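Local coordinates for protein luciferase-like monooxygenase (Streptomyces bottropensis, PDB 4US5) that probably acts as a flavin-dependent monooxygenase of the bacterial luciferase-like family, incorporating oxygen into an organic substrate, at residues 88-91 / 92-96; 99-102 / 103-106; 136-139 / 140-143. One frame throughout, in Å; residues are numbered along the deposited sequence.

In the fold
Taken in chain order, the three contacts lie on two outer helices and one turn of a barrel of parallel strands. Contact 1 lies within helix 87-100, contact 2 rounds the turn from that helix into strand 105-110, and contact 3 lies within helix 134-147. The centres of contacts 1 and 2 are about 12 Å apart, and they touch where Phe94 packs on Ile105. Contact 3 is about 15 Å from contact 1 and about 23 Å from contact 2, between centres. Its helix still meets helix 87-100, where Ala91 packs on Leu144 and Tyr147. All three contacts also reach the second subunit, so local helix and turn geometry here helps to build the dimer interface.

Contact 1. Residues 88-91 / 92-96; sequences LKVA and EVFRT
Glu92 and Lys89 meet one turn apart, their charged ends joined through a water rather than directly. The carboxylate OE1 of Glu92 and the ammonium NZ of Lys89 stay 5.1 Å apart. A single water spans the gap, accepting from Lys89 NZ and donating to Glu92 OE1, each at 2.8 Å. Both charges have partners in the second subunit: Glu60 forms a salt bridge with Lys89, and His49 a hydrogen bond with Glu92 OE2. Glu92 lies back toward the previous turn, since CG sits beside its own backbone N (chi1 -72°), and this brings CG to 3.3 Å from Leu88 O. Lys89 bends at chi2 (54°) and runs across Val93, with its CE 3.6 Å from Val93 CG2; the apolar part of the Lys89 chain thus packs on Val93 while NZ reaches the water. The methyl of Ala91 faces Leu144 and Tyr147 of helix 134-147, while its carbonyl O accepts from Arg95 N at 2.8 Å. Bonds from Glu92 N, Val93 N and Phe94 N to the carbonyls four residues earlier complete the ladder of an alpha-helix, here the connecting helix of a beta-alpha-beta unit in a TIM barrel.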
ATOM      1  N   LEU B  88      14.188  -0.461   4.237  1.00 19.09           N
ATOM      2  CA  LEU B  88      13.418  -0.278   5.444  1.00 18.11           C
ATOM      3  C   LEU B  88      11.951   0.027   5.122  1.00 17.67           C
ATOM      4  O   LEU B  88      11.051  -0.492   5.751  1.00 17.94           O
ATOM      5  CB  LEU B  88      13.983   0.847   6.284  1.00 19.52           C
ATOM      6  CG  LEU B  88      13.164   1.219   7.518  1.00 20.70           C
ATOM      7  CD1 LEU B  88      12.949   0.028   8.441  1.00 21.45           C
ATOM      8  CD2 LEU B  88      13.843   2.357   8.239  1.00 21.90           C
ATOM      9  N   LYS B  89      11.744   0.899   4.160  1.00 19.21           N
ATOM     10  CA  LYS B  89      10.379   1.200   3.708  1.00 18.21           C
ATOM     11  C   LYS B  89       9.673  -0.047   3.258  1.00 16.71           C
ATOM     12  O   LYS B  89       8.540  -0.304   3.648  1.00 18.68           O
ATOM     13  CB  LYS B  89      10.407   2.231   2.596  1.00 18.50           C
ATOM     14  CG  LYS B  89       9.047   2.510   1.949  1.00 18.92           C
ATOM     15  CD  LYS B  89       7.981   2.899   2.949  1.00 19.41           C
ATOM     16  CE  LYS B  89       6.691   3.294   2.223  1.00 20.90           C
ATOM     17  NZ  LYS B  89       5.616   3.716   3.166  1.00 20.83           N
ATOM     18  N   VAL B  90      10.303  -0.834   2.411  1.00 17.93           N
ATOM     19  CA  VAL B  90       9.693  -2.080   1.978  1.00 17.02           C
ATOM     20  C   VAL B  90       9.355  -3.008   3.159  1.00 18.78           C
ATOM     21  O   VAL B  90       8.280  -3.617   3.202  1.00 16.29           O
ATOM     22  CB  VAL B  90      10.572  -2.787   0.927  1.00 18.10           C
ATOM     23  CG1 VAL B  90       9.999  -4.152   0.535  1.00 19.07           C
ATOM     24  CG2 VAL B  90      10.695  -1.918  -0.313  1.00 18.85           C
ATOM     25  N   ALA B  91      10.296  -3.146   4.086  1.00 19.37           N
ATOM     26  CA  ALA B  91      10.083  -3.952   5.275  1.00 18.52           C
ATOM     27  C   ALA B  91       8.874  -3.472   6.073  1.00 18.65           C
ATOM     28  O   ALA B  91       8.052  -4.271   6.491  1.00 16.98           O
ATOM     29  CB  ALA B  91      11.343  -3.950   6.145  1.00 19.80           C
ATOM     30  N   GLU B  92       8.772  -2.172   6.270  1.00 17.33           N
ATOM     31  CA  GLU B  92       7.638  -1.590   6.990  1.00 18.62           C
ATOM     32  C   GLU B  92       6.300  -1.874   6.285  1.00 18.24           C
ATOM     33  O   GLU B  92       5.321  -2.246   6.908  1.00 17.86           O
ATOM     34  CB  GLU B  92       7.776  -0.094   7.104  1.00 19.30           C
ATOM     35  CG  GLU B  92       8.832   0.371   8.064  1.00 22.75           C
ATOM     36  CD  GLU B  92       8.935   1.873   8.112  1.00 23.12           C
ATOM     37  OE1 GLU B  92       8.629   2.531   7.073  1.00 23.19           O
ATOM     38  OE2 GLU B  92       9.422   2.395   9.174  1.00 22.63           O
ATOM     39  N   VAL B  93       6.284  -1.674   4.979  1.00 17.08           N
ATOM     40  CA  VAL B  93       5.067  -1.926   4.192  1.00 17.54           C
ATOM     41  C   VAL B  93       4.611  -3.378   4.376  1.00 18.65           C
ATOM     42  O   VAL B  93       3.439  -3.651   4.626  1.00 16.48           O
ATOM     43  CB  VAL B  93       5.329  -1.594   2.700  1.00 16.89           C
ATOM     44  CG1 VAL B  93       4.247  -2.148   1.781  1.00 17.75           C
ATOM     45  CG2 VAL B  93       5.439  -0.067   2.507  1.00 17.33           C
ATOM     46  N   PHE B  94       5.541  -4.311   4.248  1.00 16.59           N
ATOM     47  CA  PHE B  94       5.174  -5.695   4.277  1.00 16.12           C
ATOM     48  C   PHE B  94       4.951  -6.207   5.686  1.00 18.20           C
ATOM     49  O   PHE B  94       4.177  -7.127   5.871  1.00 21.52           O
ATOM     50  CB  PHE B  94       6.107  -6.544   3.418  1.00 14.98           C
ATOM     51  CG  PHE B  94       5.791  -6.429   1.928  1.00 14.70           C
ATOM     52  CD1 PHE B  94       6.112  -5.277   1.237  1.00 15.00           C
ATOM     53  CD2 PHE B  94       5.041  -7.375   1.304  1.00 14.81           C
ATOM     54  CE1 PHE B  94       5.768  -5.137  -0.093  1.00 16.04           C
ATOM     55  CE2 PHE B  94       4.674  -7.249  -0.024  1.00 13.86           C
ATOM     56  CZ  PHE B  94       5.011  -6.119  -0.727  1.00 14.65           C
ATOM     57  N   ARG B  95       5.595  -5.588   6.686  1.00 19.05           N
ATOM     58  CA  ARG B  95       5.228  -5.844   8.066  1.00 19.41           C
ATOM     59  C   ARG B  95       3.793  -5.386   8.373  1.00 19.64           C
ATOM     60  O   ARG B  95       3.099  -6.020   9.161  1.00 19.19           O
ATOM     61  CB  ARG B  95       6.226  -5.182   9.051  1.00 22.63           C
ATOM     62  CG  ARG B  95       7.607  -5.866   9.106  1.00 25.27           C
ATOM     63  CD  ARG B  95       8.179  -5.875  10.508  1.00 28.63           C
ATOM     64  NE  ARG B  95       7.378  -6.839  11.210  1.00 34.42           N
ATOM     65  CZ  ARG B  95       7.628  -8.144  11.247  1.00 34.94           C
ATOM     66  NH1 ARG B  95       8.753  -8.654  10.757  1.00 35.72           N
ATOM     67  NH2 ARG B  95       6.753  -8.928  11.814  1.00 36.71           N
ATOM     68  N   THR B  96       3.393  -4.259   7.807  1.00 18.09           N
ATOM     69  CA  THR B  96       2.026  -3.764   7.984  1.00 17.99           C
ATOM     70  C   THR B  96       1.035  -4.761   7.356  1.00 16.94           C
ATOM     71  O   THR B  96       0.051  -5.167   7.986  1.00 15.95           O
ATOM     72  CB  THR B  96       1.864  -2.330   7.374  1.00 18.98           C
ATOM     73  OG1 THR B  96       2.865  -1.445   7.928  1.00 19.32           O
ATOM     74  CG2 THR B  96       0.483  -1.791   7.651  1.00 18.75           C
TER
HETATM   75  O   HOH W   1       6.200   2.682   5.716  1.00 22.45           O

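Contact 2. Residues 99-102 / 103-106; sequences ALYP and DRID
From Tyr101 to Arg104 the chain reverses in a type II beta turn, closed by a hydrogen bond from Arg104 N to Tyr101 O of 3.1 Å. Tyr101 is the first residue to leave helical angles; Pro102 takes the second corner, where its restricted phi suits the turn, and Asp103 takes the third with a positive phi of 60°, a backbone conformation more often left to glycine. The Tyr101 side chain then packs on Ile105: Tyr101 CB lies 3.9 Å from Ile105 CD1, and the two side chains meet at a slant. Ile105 directs CG1 back to the turn because that branch stands beside its own backbone N (chi1 -59°), and CD1 carries the contact on to Tyr101 CD2 at 4.1 Å. Leu100 CB lies against one face of the tyrosine ring, offset toward its rim, while the hydroxyl bonds to Arg65 of the second subunit.

Topologically this is the second connection of a beta-alpha-beta crossover, where helix 87-100 hands over to strand 105-110 of the TIM barrel. Arg104 follows the turn closely, with its CG 3.6 Å from Pro102 O, before a bend at chi3 (64°) carries the guanidinium past the tyrosine. Its NH1 comes to 4.3 Å from Tyr101 CD1. Three oxygens then hold the flat group: NH1 donates to Ala67 O, and NH2 to Ile73 O and Thr70 OG1, tying the turn to the end of helix 59-68 and the loop after it. Asp103, at the exposed corner, turns its carboxylate away from the turn, and OD2 bonds to a buffer molecule probably acquired during crystallisation. Ile105 belongs, with His98, to a sodium site seen in the crystal.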
ATOM      1  N   ALA B  99       0.807  -7.714   9.581  1.00 17.70           N
ATOM      2  CA  ALA B  99       0.043  -7.429  10.799  1.00 19.25           C
ATOM      3  C   ALA B  99      -1.462  -7.455  10.535  1.00 18.78           C
ATOM      4  O   ALA B  99      -2.240  -7.863  11.402  1.00 18.28           O
ATOM      5  CB  ALA B  99       0.476  -6.099  11.390  1.00 18.74           C
ATOM      6  N   LEU B 100      -1.874  -7.115   9.301  1.00 18.26           N
ATOM      7  CA  LEU B 100      -3.259  -7.233   8.869  1.00 16.48           C
ATOM      8  C   LEU B 100      -3.641  -8.680   8.511  1.00 19.01           C
ATOM      9  O   LEU B 100      -4.786  -9.084   8.726  1.00 16.36           O
ATOM     10  CB  LEU B 100      -3.502  -6.353   7.654  1.00 18.11           C
ATOM     11  CG  LEU B 100      -3.652  -4.864   7.906  1.00 17.01           C
ATOM     12  CD1 LEU B 100      -3.705  -4.122   6.573  1.00 18.61           C
ATOM     13  CD2 LEU B 100      -4.922  -4.598   8.691  1.00 18.39           C
ATOM     14  N   TYR B 101      -2.682  -9.447   7.950  1.00 17.32           N
ATOM     15  CA  TYR B 101      -2.979 -10.723   7.300  1.00 18.85           C
ATOM     16  C   TYR B 101      -1.927 -11.755   7.747  1.00 20.92           C
ATOM     17  O   TYR B 101      -1.022 -12.125   6.992  1.00 20.74           O
ATOM     18  CB  TYR B 101      -2.965 -10.533   5.764  1.00 18.51           C
ATOM     19  CG  TYR B 101      -3.868  -9.403   5.270  1.00 18.18           C
ATOM     20  CD1 TYR B 101      -5.240  -9.446   5.452  1.00 18.45           C
ATOM     21  CD2 TYR B 101      -3.314  -8.244   4.697  1.00 17.89           C
ATOM     22  CE1 TYR B 101      -6.062  -8.416   5.010  1.00 18.78           C
ATOM     23  CE2 TYR B 101      -4.114  -7.213   4.269  1.00 17.30           C
ATOM     24  CZ  TYR B 101      -5.480  -7.289   4.434  1.00 17.55           C
ATOM     25  OH  TYR B 101      -6.261  -6.259   4.048  1.00 16.79           O
ATOM     26  N   PRO B 102      -1.978 -12.131   9.033  1.00 20.53           N
ATOM     27  CA  PRO B 102      -0.906 -12.867   9.620  1.00 21.01           C
ATOM     28  C   PRO B 102      -0.545 -14.140   8.867  1.00 19.10           C
ATOM     29  O   PRO B 102      -1.380 -14.974   8.602  1.00 18.83           O
ATOM     30  CB  PRO B 102      -1.411 -13.168  11.066  1.00 23.36           C
ATOM     31  CG  PRO B 102      -2.847 -12.803  11.071  1.00 24.37           C
ATOM     32  CD  PRO B 102      -3.008 -11.756  10.017  1.00 24.33           C
ATOM     33  N   ASP B 103       0.729 -14.230   8.560  1.00 20.28           N
ATOM     34  CA  ASP B 103       1.358 -15.389   7.927  1.00 22.62           C
ATOM     35  C   ASP B 103       0.752 -15.724   6.556  1.00 21.56           C
ATOM     36  O   ASP B 103       0.864 -16.874   6.093  1.00 22.29           O
ATOM     37  CB  ASP B 103       1.312 -16.634   8.854  1.00 24.75           C
ATOM     38  CG  ASP B 103       2.404 -17.650   8.522  1.00 26.16           C
ATOM     39  OD1 ASP B 103       3.522 -17.250   8.142  1.00 27.61           O
ATOM     40  OD2 ASP B 103       2.108 -18.851   8.560  1.00 32.00           O
ATOM     41  N   ARG B 104       0.155 -14.738   5.882  1.00 20.35           N
ATOM     42  CA  ARG B 104      -0.370 -14.947   4.538  1.00 19.53           C
ATOM     43  C   ARG B 104       0.413 -14.228   3.422  1.00 18.13           C
ATOM     44  O   ARG B 104       0.067 -14.385   2.226  1.00 18.67           O
ATOM     45  CB  ARG B 104      -1.809 -14.521   4.463  1.00 20.00           C
ATOM     46  CG  ARG B 104      -2.757 -15.407   5.277  1.00 21.83           C
ATOM     47  CD  ARG B 104      -4.185 -14.950   5.089  1.00 21.28           C
ATOM     48  NE  ARG B 104      -4.608 -15.109   3.722  1.00 21.48           N
ATOM     49  CZ  ARG B 104      -5.476 -14.324   3.102  1.00 19.65           C
ATOM     50  NH1 ARG B 104      -6.022 -13.267   3.713  1.00 19.84           N
ATOM     51  NH2 ARG B 104      -5.779 -14.557   1.843  1.00 18.65           N
ATOM     52  N   ILE B 105       1.410 -13.433   3.781  1.00 17.74           N
ATOM     53  CA  ILE B 105       1.980 -12.453   2.840  1.00 17.12           C
ATOM     54  C   ILE B 105       3.330 -12.923   2.301  1.00 17.57           C
ATOM     55  O   ILE B 105       4.232 -13.318   3.065  1.00 18.31           O
ATOM     56  CB  ILE B 105       2.130 -11.055   3.488  1.00 17.34           C
ATOM     57  CG1 ILE B 105       0.788 -10.525   3.967  1.00 17.06           C
ATOM     58  CG2 ILE B 105       2.810 -10.077   2.541  1.00 17.18           C
ATOM     59  CD1 ILE B 105      -0.309 -10.391   2.919  1.00 17.10           C
ATOM     60  N   ASP B 106       3.466 -12.872   0.981  1.00 17.50           N
ATOM     61  CA  ASP B 106       4.728 -13.097   0.299  1.00 17.59           C
ATOM     62  C   ASP B 106       5.328 -11.747  -0.119  1.00 16.78           C
ATOM     63  O   ASP B 106       4.657 -10.923  -0.727  1.00 17.96           O
ATOM     64  CB  ASP B 106       4.508 -13.921  -0.984  1.00 17.89           C
ATOM     65  CG  ASP B 106       4.100 -15.325  -0.717  1.00 18.56           C
ATOM     66  OD1 ASP B 106       4.335 -15.840   0.425  1.00 19.07           O
ATOM     67  OD2 ASP B 106       3.558 -15.971  -1.657  1.00 17.23           O
TER

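Contact 3. Residues 136-139 / 140-143; sequences DLWR and RLEQ
Arg140 and Asp136 form an i to i+4 salt bridge on helix 134-147, one of the helices packed outside the parallel strands of the TIM barrel. The arginine can be traced outward atom by atom. Its CB rests 3.4 Å from Leu137 O, over the backbone of the preceding turn. CG stands beside the backbone N (chi1 -78°), which lays the chain back toward Asp136 and puts CG 3.5 Å from Asp136 O. From there the chain is extended as far as NE. CD comes 3.6 Å from Asp136 OD2, and NE donates to the same oxygen at 2.9 Å in a nearly straight bond (170°). The acceptor lies in the plane of the guanidinium, at its edge; the donor comes from above the carboxylate plane, and the two flat groups are turned 79° against each other. Asp136 thus uses only NE, and both terminal nitrogens have other partners. NH1 makes a salt bridge to Asp125 of the second subunit, so a single buried arginine joins its own helix to the neighbouring chain. Arg124 comes close to NH2, and the two aspartates probably help to balance the like charges.

The main chain keeps the usual i to i+4 bonds: Arg140 N donates to Asp136 O, Leu141 N to Leu137 O, and Glu142 N and Gln143 N continue the series to Trp138 O and Arg139 O. Leu137 and Leu141 both touch Ile109 of strand 105-110, and Trp138 lies on Ala180 of helix 175-184. There Leu141 CD2 meets the indole at its edge, near the ring plane, 4.0 Å from Trp138 CE3.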
ATOM      1  N   ASP B 136      24.145  -4.559  -6.281  1.00 45.01           N
ATOM      2  CA  ASP B 136      23.383  -3.662  -5.409  1.00 41.41           C
ATOM      3  C   ASP B 136      22.066  -4.326  -4.926  1.00 34.06           C
ATOM      4  O   ASP B 136      21.652  -4.167  -3.769  1.00 33.54           O
ATOM      5  CB  ASP B 136      23.058  -2.368  -6.126  1.00 44.82           C
ATOM      6  CG  ASP B 136      22.358  -1.374  -5.220  1.00 45.92           C
ATOM      7  OD1 ASP B 136      22.899  -1.089  -4.130  1.00 46.37           O
ATOM      8  OD2 ASP B 136      21.257  -0.904  -5.581  1.00 48.83           O
ATOM      9  N   LEU B 137      21.380  -5.014  -5.826  1.00 33.90           N
ATOM     10  CA  LEU B 137      20.103  -5.648  -5.457  1.00 31.90           C
ATOM     11  C   LEU B 137      20.334  -6.657  -4.359  1.00 34.21           C
ATOM     12  O   LEU B 137      19.593  -6.681  -3.369  1.00 31.68           O
ATOM     13  CB  LEU B 137      19.440  -6.290  -6.662  1.00 33.30           C
ATOM     14  CG  LEU B 137      18.120  -7.027  -6.376  1.00 33.12           C
ATOM     15  CD1 LEU B 137      17.123  -6.100  -5.693  1.00 31.38           C
ATOM     16  CD2 LEU B 137      17.528  -7.581  -7.670  1.00 33.38           C
ATOM     17  N   TRP B 138      21.393  -7.465  -4.489  1.00 34.68           N
ATOM     18  CA  TRP B 138      21.639  -8.520  -3.499  1.00 39.94           C
ATOM     19  C   TRP B 138      22.016  -7.940  -2.145  1.00 36.51           C
ATOM     20  O   TRP B 138      21.618  -8.478  -1.102  1.00 37.65           O
ATOM     21  CB  TRP B 138      22.705  -9.520  -3.959  1.00 46.66           C
ATOM     22  CG  TRP B 138      22.596  -9.958  -5.398  1.00 50.41           C
ATOM     23  CD1 TRP B 138      23.629 -10.092  -6.281  1.00 55.22           C
ATOM     24  CD2 TRP B 138      21.398 -10.295  -6.126  1.00 49.84           C
ATOM     25  NE1 TRP B 138      23.156 -10.499  -7.501  1.00 58.03           N
ATOM     26  CE2 TRP B 138      21.791 -10.625  -7.438  1.00 52.29           C
ATOM     27  CE3 TRP B 138      20.038 -10.352  -5.795  1.00 54.37           C
ATOM     28  CZ2 TRP B 138      20.869 -11.012  -8.434  1.00 52.67           C
ATOM     29  CZ3 TRP B 138      19.122 -10.726  -6.784  1.00 55.65           C
ATOM     30  CH2 TRP B 138      19.549 -11.055  -8.094  1.00 56.50           C
ATOM     31  N   ARG B 139      22.699  -6.805  -2.153  1.00 33.54           N
ATOM     32  CA  ARG B 139      22.954  -6.052  -0.935  1.00 36.36           C
ATOM     33  C   ARG B 139      21.662  -5.514  -0.284  1.00 35.50           C
ATOM     34  O   ARG B 139      21.489  -5.589   0.930  1.00 30.56           O
ATOM     35  CB  ARG B 139      23.858  -4.869  -1.232  1.00 41.57           C
ATOM     36  CG  ARG B 139      24.395  -4.155   0.005  1.00 51.01           C
ATOM     37  CD  ARG B 139      25.040  -2.817  -0.312  1.00 61.70           C
ATOM     38  NE  ARG B 139      26.260  -2.942  -1.131  1.00 73.49           N
ATOM     39  CZ  ARG B 139      27.507  -3.062  -0.644  1.00 78.56           C
ATOM     40  NH1 ARG B 139      27.733  -3.097   0.668  1.00 75.04           N
ATOM     41  NH2 ARG B 139      28.538  -3.160  -1.478  1.00 78.95           N
ATOM     42  N   ARG B 140      20.792  -4.942  -1.096  1.00 28.33           N
ATOM     43  CA  ARG B 140      19.482  -4.450  -0.603  1.00 28.02           C
ATOM     44  C   ARG B 140      18.661  -5.581  -0.031  1.00 25.28           C
ATOM     45  O   ARG B 140      17.994  -5.443   0.983  1.00 26.14           O
ATOM     46  CB  ARG B 140      18.707  -3.800  -1.736  1.00 26.17           C
ATOM     47  CG  ARG B 140      19.156  -2.427  -2.090  1.00 28.07           C
ATOM     48  CD  ARG B 140      18.535  -1.967  -3.404  1.00 28.74           C
ATOM     49  NE  ARG B 140      19.073  -0.675  -3.734  1.00 30.28           N
ATOM     50  CZ  ARG B 140      18.619   0.470  -3.276  1.00 30.54           C
ATOM     51  NH1 ARG B 140      17.517   0.530  -2.564  1.00 32.75           N
ATOM     52  NH2 ARG B 140      19.256   1.580  -3.583  1.00 36.01           N
ATOM     53  N   LEU B 141      18.744  -6.721  -0.676  1.00 25.88           N
ATOM     54  CA  LEU B 141      18.027  -7.888  -0.256  1.00 29.04           C
ATOM     55  C   LEU B 141      18.514  -8.385   1.124  1.00 32.45           C
ATOM     56  O   LEU B 141      17.712  -8.792   1.962  1.00 28.75           O
ATOM     57  CB  LEU B 141      18.174  -8.960  -1.346  1.00 33.12           C
ATOM     58  CG  LEU B 141      17.309 -10.194  -1.372  1.00 40.45           C
ATOM     59  CD1 LEU B 141      15.839  -9.891  -1.202  1.00 41.74           C
ATOM     60  CD2 LEU B 141      17.552 -10.908  -2.705  1.00 43.83           C
ATOM     61  N   GLU B 142      19.813  -8.313   1.361  1.00 32.98           N
ATOM     62  CA  GLU B 142      20.371  -8.604   2.690  1.00 35.82           C
ATOM     63  C   GLU B 142      19.910  -7.592   3.719  1.00 31.54           C
ATOM     64  O   GLU B 142      19.601  -7.937   4.849  1.00 30.44           O
ATOM     65  CB  GLU B 142      21.929  -8.541   2.689  1.00 41.46           C
ATOM     66  CG  GLU B 142      22.553  -9.680   3.501  1.00 51.65           C
ATOM     67  CD  GLU B 142      22.642 -10.943   2.697  1.00 54.66           C
ATOM     68  OE1 GLU B 142      23.690 -11.145   2.021  1.00 55.16           O
ATOM     69  OE2 GLU B 142      21.666 -11.731   2.760  1.00 56.15           O
ATOM     70  N   GLN B 143      19.926  -6.322   3.340  1.00 28.61           N
ATOM     71  CA  GLN B 143      19.442  -5.272   4.229  1.00 29.26           C
ATOM     72  C   GLN B 143      17.971  -5.496   4.594  1.00 26.42           C
ATOM     73  O   GLN B 143      17.564  -5.329   5.737  1.00 25.77           O
ATOM     74  CB  GLN B 143      19.528  -3.922   3.557  1.00 33.91           C
ATOM     75  CG  GLN B 143      20.876  -3.268   3.461  1.00 41.59           C
ATOM     76  CD  GLN B 143      20.714  -1.852   2.941  1.00 47.80           C
ATOM     77  OE1 GLN B 143      20.567  -1.643   1.739  1.00 51.27           O
ATOM     78  NE2 GLN B 143      20.649  -0.880   3.849  1.00 52.07           N
TER